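Local coordinates for HTPA Reductase (Selaginella moellendorffii, PDB 5U5N), which probably catalyses the NADH- or NADPH-dependent reduction step that yields tetrahydrodipicolinate on the diaminopimelate route to lysine, at residues T121-V133 with I242-L254. Sequence-based numbering, arbitrary orientation.
Sequences TYSIIAPQMGKQV and IYAQGTVDAVLFL. With NAD (nicotinamide-adenine-dinucleotide), chain C.
Leu254 CD1 packs on the Ser123 backbone and Ile124 faces Ala250 where strand 123-125 runs roughly antiparallel over helix 242-254, the axes 9.1 Å apart at 148°. The chain then closes in: Gly130 CA comes within 4.7 Å of Tyr243 CA, and Gly246 CA sends a nearly straight C-H toward Met129 O. Ile124 CD1 lodges against Ala250 CB (3.7 Å) and Leu254 CB, while Met129, bent at chi2 and chi3, brings CE across Thr247 and onto Ala250.

The Tyr243 ring has nicotinamide C4N over one face, 3.6 Å above its plane, Ile242 CG2 over the other, and Gln128 OE1 in plane at its edge, 3.4 Å from CE1. The same OE1 takes the N-H of Gly130 on an in-plane lone pair, and Met129 N donates to NAD O7N at 3.1 Å. A serine at Tyr243 would probably leave the C4N edge of the nicotinamide without the aromatic face it abuts. From extended Lys131, NZ forms a salt bridge with Asp249 OD2 (3.2 Å), its hydrogen bond weak; OD1 pairs with Arg279.

The contact joins the Rossmann domain's parallel sheet, where 123-125 lies between strands 100-102 and 266-267, to helix 241-259, with helix 269-274 packing beside Met129 and Lys131.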
loop_
_atom_site.group_PDB
_atom_site.type_symbol
_atom_site.label_atom_id
_atom_site.label_comp_id
_atom_site.label_asym_id
_atom_site.label_seq_id
_atom_site.Cartn_x
_atom_site.Cartn_y
_atom_site.Cartn_z
ATOM N N THR A 121 -12.699 26.636 16.233
ATOM C CA THR A 121 -11.271 26.896 16.347
ATOM C C THR A 121 -10.512 26.040 15.335
ATOM O O THR A 121 -10.711 24.815 15.291
ATOM C CB THR A 121 -10.754 26.487 17.756
ATOM O OG1 THR A 121 -11.594 27.058 18.755
ATOM C CG2 THR A 121 -9.310 26.947 17.998
ATOM N N TYR A 122 -9.601 26.672 14.582
ATOM C CA TYR A 122 -8.702 25.925 13.711
ATOM C C TYR A 122 -7.884 24.930 14.529
ATOM O O TYR A 122 -7.114 25.332 15.395
ATOM C CB TYR A 122 -7.787 26.857 12.904
ATOM C CG TYR A 122 -8.538 27.613 11.837
ATOM C CD1 TYR A 122 -8.888 27.003 10.631
ATOM C CD2 TYR A 122 -8.938 28.928 12.034
ATOM C CE1 TYR A 122 -9.584 27.697 9.649
ATOM C CE2 TYR A 122 -9.623 29.622 11.055
ATOM C CZ TYR A 122 -9.949 28.994 9.876
ATOM O OH TYR A 122 -10.650 29.675 8.924
ATOM N N SER A 123 -8.055 23.638 14.243
ATOM C CA SER A 123 -7.349 22.592 14.972
ATOM C C SER A 123 -7.039 21.338 14.167
ATOM O O SER A 123 -7.676 21.041 13.175
ATOM C CB SER A 123 -8.141 22.186 16.247
ATOM O OG SER A 123 -9.524 22.151 16.003
ATOM N N ILE A 124 -6.038 20.614 14.639
ATOM C CA ILE A 124 -5.763 19.266 14.208
ATOM C C ILE A 124 -5.743 18.451 15.481
ATOM O O ILE A 124 -4.924 18.675 16.371
ATOM C CB ILE A 124 -4.414 19.164 13.463
ATOM C CG1 ILE A 124 -4.508 19.858 12.102
ATOM C CG2 ILE A 124 -4.033 17.703 13.257
ATOM C CD1 ILE A 124 -3.165 20.302 11.587
ATOM N N ILE A 125 -6.652 17.496 15.567
ATOM C CA ILE A 125 -6.699 16.572 16.673
ATOM C C ILE A 125 -6.404 15.216 16.072
ATOM O O ILE A 125 -7.212 14.661 15.311
ATOM C CB ILE A 125 -8.078 16.612 17.380
ATOM C CG1 ILE A 125 -8.221 17.981 18.070
ATOM C CG2 ILE A 125 -8.205 15.481 18.398
ATOM C CD1 ILE A 125 -9.617 18.336 18.511
ATOM N N ALA A 126 -5.228 14.698 16.387
ATOM C CA ALA A 126 -4.835 13.418 15.840
ATOM C C ALA A 126 -4.023 12.648 16.872
ATOM O O ALA A 126 -2.896 13.072 17.234
ATOM C CB ALA A 126 -4.030 13.635 14.570
ATOM N N PRO A 127 -4.576 11.531 17.361
ATOM C CA PRO A 127 -3.847 10.709 18.313
ATOM C C PRO A 127 -2.734 9.823 17.712
ATOM O O PRO A 127 -2.006 9.183 18.478
ATOM C CB PRO A 127 -4.961 9.866 18.941
ATOM C CG PRO A 127 -5.957 9.708 17.847
ATOM C CD PRO A 127 -5.888 10.951 17.028
ATOM N N GLN A 128 -2.619 9.766 16.386
ATOM C CA GLN A 128 -1.427 9.184 15.708
ATOM C C GLN A 128 -0.888 10.220 14.704
ATOM O O GLN A 128 -1.533 10.507 13.713
ATOM C CB GLN A 128 -1.803 7.851 15.045
ATOM C CG GLN A 128 -0.853 7.280 14.001
ATOM C CD GLN A 128 0.468 6.826 14.533
ATOM O OE1 GLN A 128 1.425 7.589 14.604
ATOM N NE2 GLN A 128 0.546 5.556 14.859
ATOM N N MET A 129 0.286 10.768 14.994
ATOM C CA MET A 129 0.904 11.845 14.218
ATOM C C MET A 129 2.057 11.355 13.363
ATOM O O MET A 129 2.644 12.157 12.618
ATOM C CB MET A 129 1.398 12.978 15.146
ATOM C CG MET A 129 0.266 13.623 15.909
ATOM S SD MET A 129 -0.665 14.796 14.909
ATOM C CE MET A 129 0.424 16.201 15.051
ATOM N N GLY A 130 2.405 10.073 13.472
ATOM C CA GLY A 130 3.350 9.482 12.538
ATOM C C GLY A 130 2.691 9.356 11.180
ATOM O O GLY A 130 2.151 8.263 10.860
ATOM N N LYS A 131 2.765 10.447 10.398
ATOM C CA LYS A 131 1.935 10.569 9.198
ATOM C C LYS A 131 2.182 9.492 8.149
ATOM O O LYS A 131 1.259 9.140 7.438
ATOM C CB LYS A 131 2.004 11.959 8.545
ATOM C CG LYS A 131 3.164 12.195 7.613
ATOM C CD LYS A 131 3.039 13.540 6.933
ATOM C CE LYS A 131 4.039 13.594 5.779
ATOM N NZ LYS A 131 3.992 14.893 5.086
ATOM N N GLN A 132 3.402 8.979 8.056
ATOM C CA GLN A 132 3.693 7.938 7.044
ATOM C C GLN A 132 3.006 6.637 7.419
ATOM O O GLN A 132 2.561 5.875 6.528
ATOM C CB GLN A 132 5.201 7.733 6.869
ATOM C CG GLN A 132 5.899 8.898 6.167
ATOM C CD GLN A 132 6.088 10.136 7.059
ATOM O OE1 GLN A 132 5.917 10.058 8.288
ATOM N NE2 GLN A 132 6.454 11.273 6.439
ATOM N N VAL A 133 2.949 6.360 8.717
ATOM C CA VAL A 133 2.193 5.212 9.215
ATOM C C VAL A 133 0.688 5.426 8.961
ATOM O O VAL A 133 -0.003 4.483 8.497
ATOM C CB VAL A 133 2.520 4.875 10.690
ATOM C CG1 VAL A 133 1.605 3.773 11.201
ATOM C CG2 VAL A 133 3.967 4.404 10.825
ATOM N N ILE A 242 9.406 10.365 14.094
ATOM C CA ILE A 242 8.286 10.373 13.135
ATOM C C ILE A 242 7.110 11.210 13.657
ATOM O O ILE A 242 6.414 11.848 12.864
ATOM C CB ILE A 242 7.798 8.950 12.754
ATOM C CG1 ILE A 242 6.923 8.998 11.493
ATOM C CG2 ILE A 242 7.072 8.252 13.887
ATOM C CD1 ILE A 242 6.371 7.672 11.061
ATOM N N TYR A 243 6.902 11.212 14.975
ATOM C CA TYR A 243 5.822 12.005 15.593
ATOM C C TYR A 243 6.201 13.491 15.531
ATOM O O TYR A 243 5.370 14.317 15.158
ATOM C CB TYR A 243 5.481 11.524 17.034
ATOM C CG TYR A 243 5.386 9.999 17.111
ATOM C CD1 TYR A 243 4.384 9.318 16.444
ATOM C CD2 TYR A 243 6.331 9.240 17.808
ATOM C CE1 TYR A 243 4.300 7.923 16.476
ATOM C CE2 TYR A 243 6.272 7.854 17.832
ATOM C CZ TYR A 243 5.259 7.199 17.163
ATOM O OH TYR A 243 5.213 5.815 17.129
ATOM N N ALA A 244 7.453 13.812 15.864
ATOM C CA ALA A 244 8.004 15.160 15.717
ATOM C C ALA A 244 7.887 15.713 14.289
ATOM O O ALA A 244 7.411 16.832 14.054
ATOM C CB ALA A 244 9.456 15.185 16.159
ATOM N N GLN A 245 8.331 14.925 13.324
ATOM C CA GLN A 245 8.270 15.366 11.914
ATOM C C GLN A 245 6.818 15.503 11.419
ATOM O O GLN A 245 6.514 16.433 10.701
ATOM C CB GLN A 245 9.086 14.429 10.991
ATOM C CG GLN A 245 10.583 14.452 11.259
ATOM C CD GLN A 245 11.158 15.839 11.164
ATOM O OE1 GLN A 245 10.857 16.550 10.237
ATOM N NE2 GLN A 245 11.967 16.245 12.153
ATOM N N GLY A 246 5.913 14.630 11.836
ATOM C CA GLY A 246 4.513 14.781 11.468
ATOM C C GLY A 246 3.857 15.990 12.106
ATOM O O GLY A 246 3.061 16.673 11.468
ATOM N N THR A 247 4.188 16.278 13.355
ATOM C CA THR A 247 3.717 17.509 14.006
ATOM C C THR A 247 4.141 18.795 13.230
ATOM O O THR A 247 3.336 19.710 13.037
ATOM C CB THR A 247 4.159 17.597 15.491
ATOM O OG1 THR A 247 3.884 16.367 16.172
ATOM C CG2 THR A 247 3.403 18.704 16.141
ATOM N N VAL A 248 5.381 18.858 12.766
ATOM C CA VAL A 248 5.806 19.997 11.946
ATOM C C VAL A 248 4.915 20.160 10.692
ATOM O O VAL A 248 4.432 21.229 10.365
ATOM C CB VAL A 248 7.287 19.874 11.528
ATOM C CG1 VAL A 248 7.667 20.926 10.485
ATOM C CG2 VAL A 248 8.200 20.013 12.737
ATOM N N ASP A 249 4.676 19.050 10.002
ATOM C CA ASP A 249 3.805 19.047 8.816
ATOM C C ASP A 249 2.381 19.465 9.147
ATOM O O ASP A 249 1.759 20.201 8.389
ATOM C CB ASP A 249 3.781 17.677 8.175
ATOM C CG ASP A 249 5.176 17.204 7.759
ATOM O OD1 ASP A 249 6.061 18.057 7.423
ATOM O OD2 ASP A 249 5.369 15.950 7.759
ATOM N N ALA A 250 1.876 18.996 10.282
ATOM C CA ALA A 250 0.536 19.367 10.702
ATOM C C ALA A 250 0.481 20.891 10.900
ATOM O O ALA A 250 -0.469 21.537 10.484
ATOM C CB ALA A 250 0.132 18.607 11.983
ATOM N N VAL A 251 1.517 21.464 11.496
ATOM C CA VAL A 251 1.535 22.915 11.797
ATOM C C VAL A 251 1.592 23.699 10.482
ATOM O O VAL A 251 0.935 24.720 10.342
ATOM C CB VAL A 251 2.723 23.285 12.698
ATOM C CG1 VAL A 251 3.084 24.773 12.608
ATOM C CG2 VAL A 251 2.426 22.910 14.136
ATOM N N LEU A 252 2.380 23.203 9.539
ATOM C CA LEU A 252 2.476 23.824 8.217
ATOM C C LEU A 252 1.143 23.790 7.482
ATOM O O LEU A 252 0.735 24.768 6.905
ATOM C CB LEU A 252 3.533 23.132 7.376
ATOM C CG LEU A 252 4.989 23.331 7.770
ATOM C CD1 LEU A 252 5.877 22.526 6.857
ATOM C CD2 LEU A 252 5.380 24.804 7.745
ATOM N N PHE A 253 0.465 22.646 7.527
ATOM C CA PHE A 253 -0.867 22.524 6.954
ATOM C C PHE A 253 -1.869 23.463 7.616
ATOM O O PHE A 253 -2.547 24.212 6.927
ATOM C CB PHE A 253 -1.322 21.067 7.007
ATOM C CG PHE A 253 -2.718 20.822 6.490
ATOM C CD1 PHE A 253 -2.968 20.620 5.138
ATOM C CD2 PHE A 253 -3.790 20.806 7.373
ATOM C CE1 PHE A 253 -4.249 20.382 4.683
ATOM C CE2 PHE A 253 -5.079 20.553 6.913
ATOM C CZ PHE A 253 -5.309 20.335 5.577
ATOM N N LEU A 254 -1.947 23.460 8.945
ATOM C CA LEU A 254 -2.940 24.301 9.657
ATOM C C LEU A 254 -2.674 25.796 9.411
ATOM O O LEU A 254 -3.582 26.587 9.210
ATOM C CB LEU A 254 -2.971 23.983 11.166
ATOM C CG LEU A 254 -4.179 24.500 11.950
ATOM C CD1 LEU A 254 -5.481 23.945 11.392
ATOM C CD2 LEU A 254 -4.058 24.176 13.445
HETATM P PA NAD C . 5.950 13.260 29.335
HETATM O O1A NAD C . 5.424 12.661 30.627
HETATM O O2A NAD C . 7.399 13.102 28.921
HETATM O O5B NAD C . 5.643 14.823 29.291
HETATM C C5B NAD C . 4.335 15.353 29.390
HETATM C C4B NAD C . 4.495 16.737 30.006
HETATM O O4B NAD C . 3.250 17.431 30.066
HETATM C C3B NAD C . 5.059 16.699 31.427
HETATM O O3B NAD C . 6.411 17.193 31.413
HETATM C C2B NAD C . 4.073 17.527 32.266
HETATM O O2B NAD C . 4.739 18.328 33.269
HETATM C C1B NAD C . 3.295 18.313 31.192
HETATM N N9A NAD C . 1.922 18.786 31.514
HETATM C C8A NAD C . 0.981 18.144 32.238
HETATM N N7A NAD C . -0.150 18.883 32.314
HETATM C C5A NAD C . 0.049 20.017 31.619
HETATM C C6A NAD C . -0.735 21.233 31.312
HETATM N N6A NAD C . -2.000 21.375 31.763
HETATM N N1A NAD C . -0.165 22.197 30.556
HETATM C C2A NAD C . 1.100 22.086 30.096
HETATM N N3A NAD C . 1.876 21.005 30.351
HETATM C C4A NAD C . 1.414 19.954 31.089
HETATM O O3 NAD C . 4.958 12.748 28.165
HETATM P PN NAD C . 5.432 12.445 26.644
HETATM O O1N NAD C . 6.322 11.227 26.730
HETATM O O2N NAD C . 5.956 13.722 26.014
HETATM O O5D NAD C . 3.991 12.143 25.982
HETATM C C5D NAD C . 2.989 13.154 26.006
HETATM C C4D NAD C . 1.660 12.689 25.426
HETATM O O4D NAD C . 1.789 12.558 24.005
HETATM C C3D NAD C . 1.181 11.331 25.960
HETATM O O3D NAD C . -0.235 11.338 26.213
HETATM C C2D NAD C . 1.514 10.365 24.840
HETATM O O2D NAD C . 0.617 9.257 24.752
HETATM C C1D NAD C . 1.355 11.249 23.610
HETATM N N1N NAD C . 2.034 10.776 22.385
HETATM C C2N NAD C . 1.323 10.864 21.246
HETATM C C3N NAD C . 1.842 10.468 20.016
HETATM C C7N NAD C . 1.003 10.569 18.756
HETATM O O7N NAD C . 1.247 9.809 17.833
HETATM N N7N NAD C . 0.000 11.455 18.634
HETATM C C4N NAD C . 3.142 9.961 19.993
HETATM C C5N NAD C . 3.874 9.869 21.175
HETATM C C6N NAD C . 3.295 10.287 22.373
HETATM O O HOH W 1 6.851 12.115 9.752
HETATM O O HOH W 2 6.788 13.677 8.079
#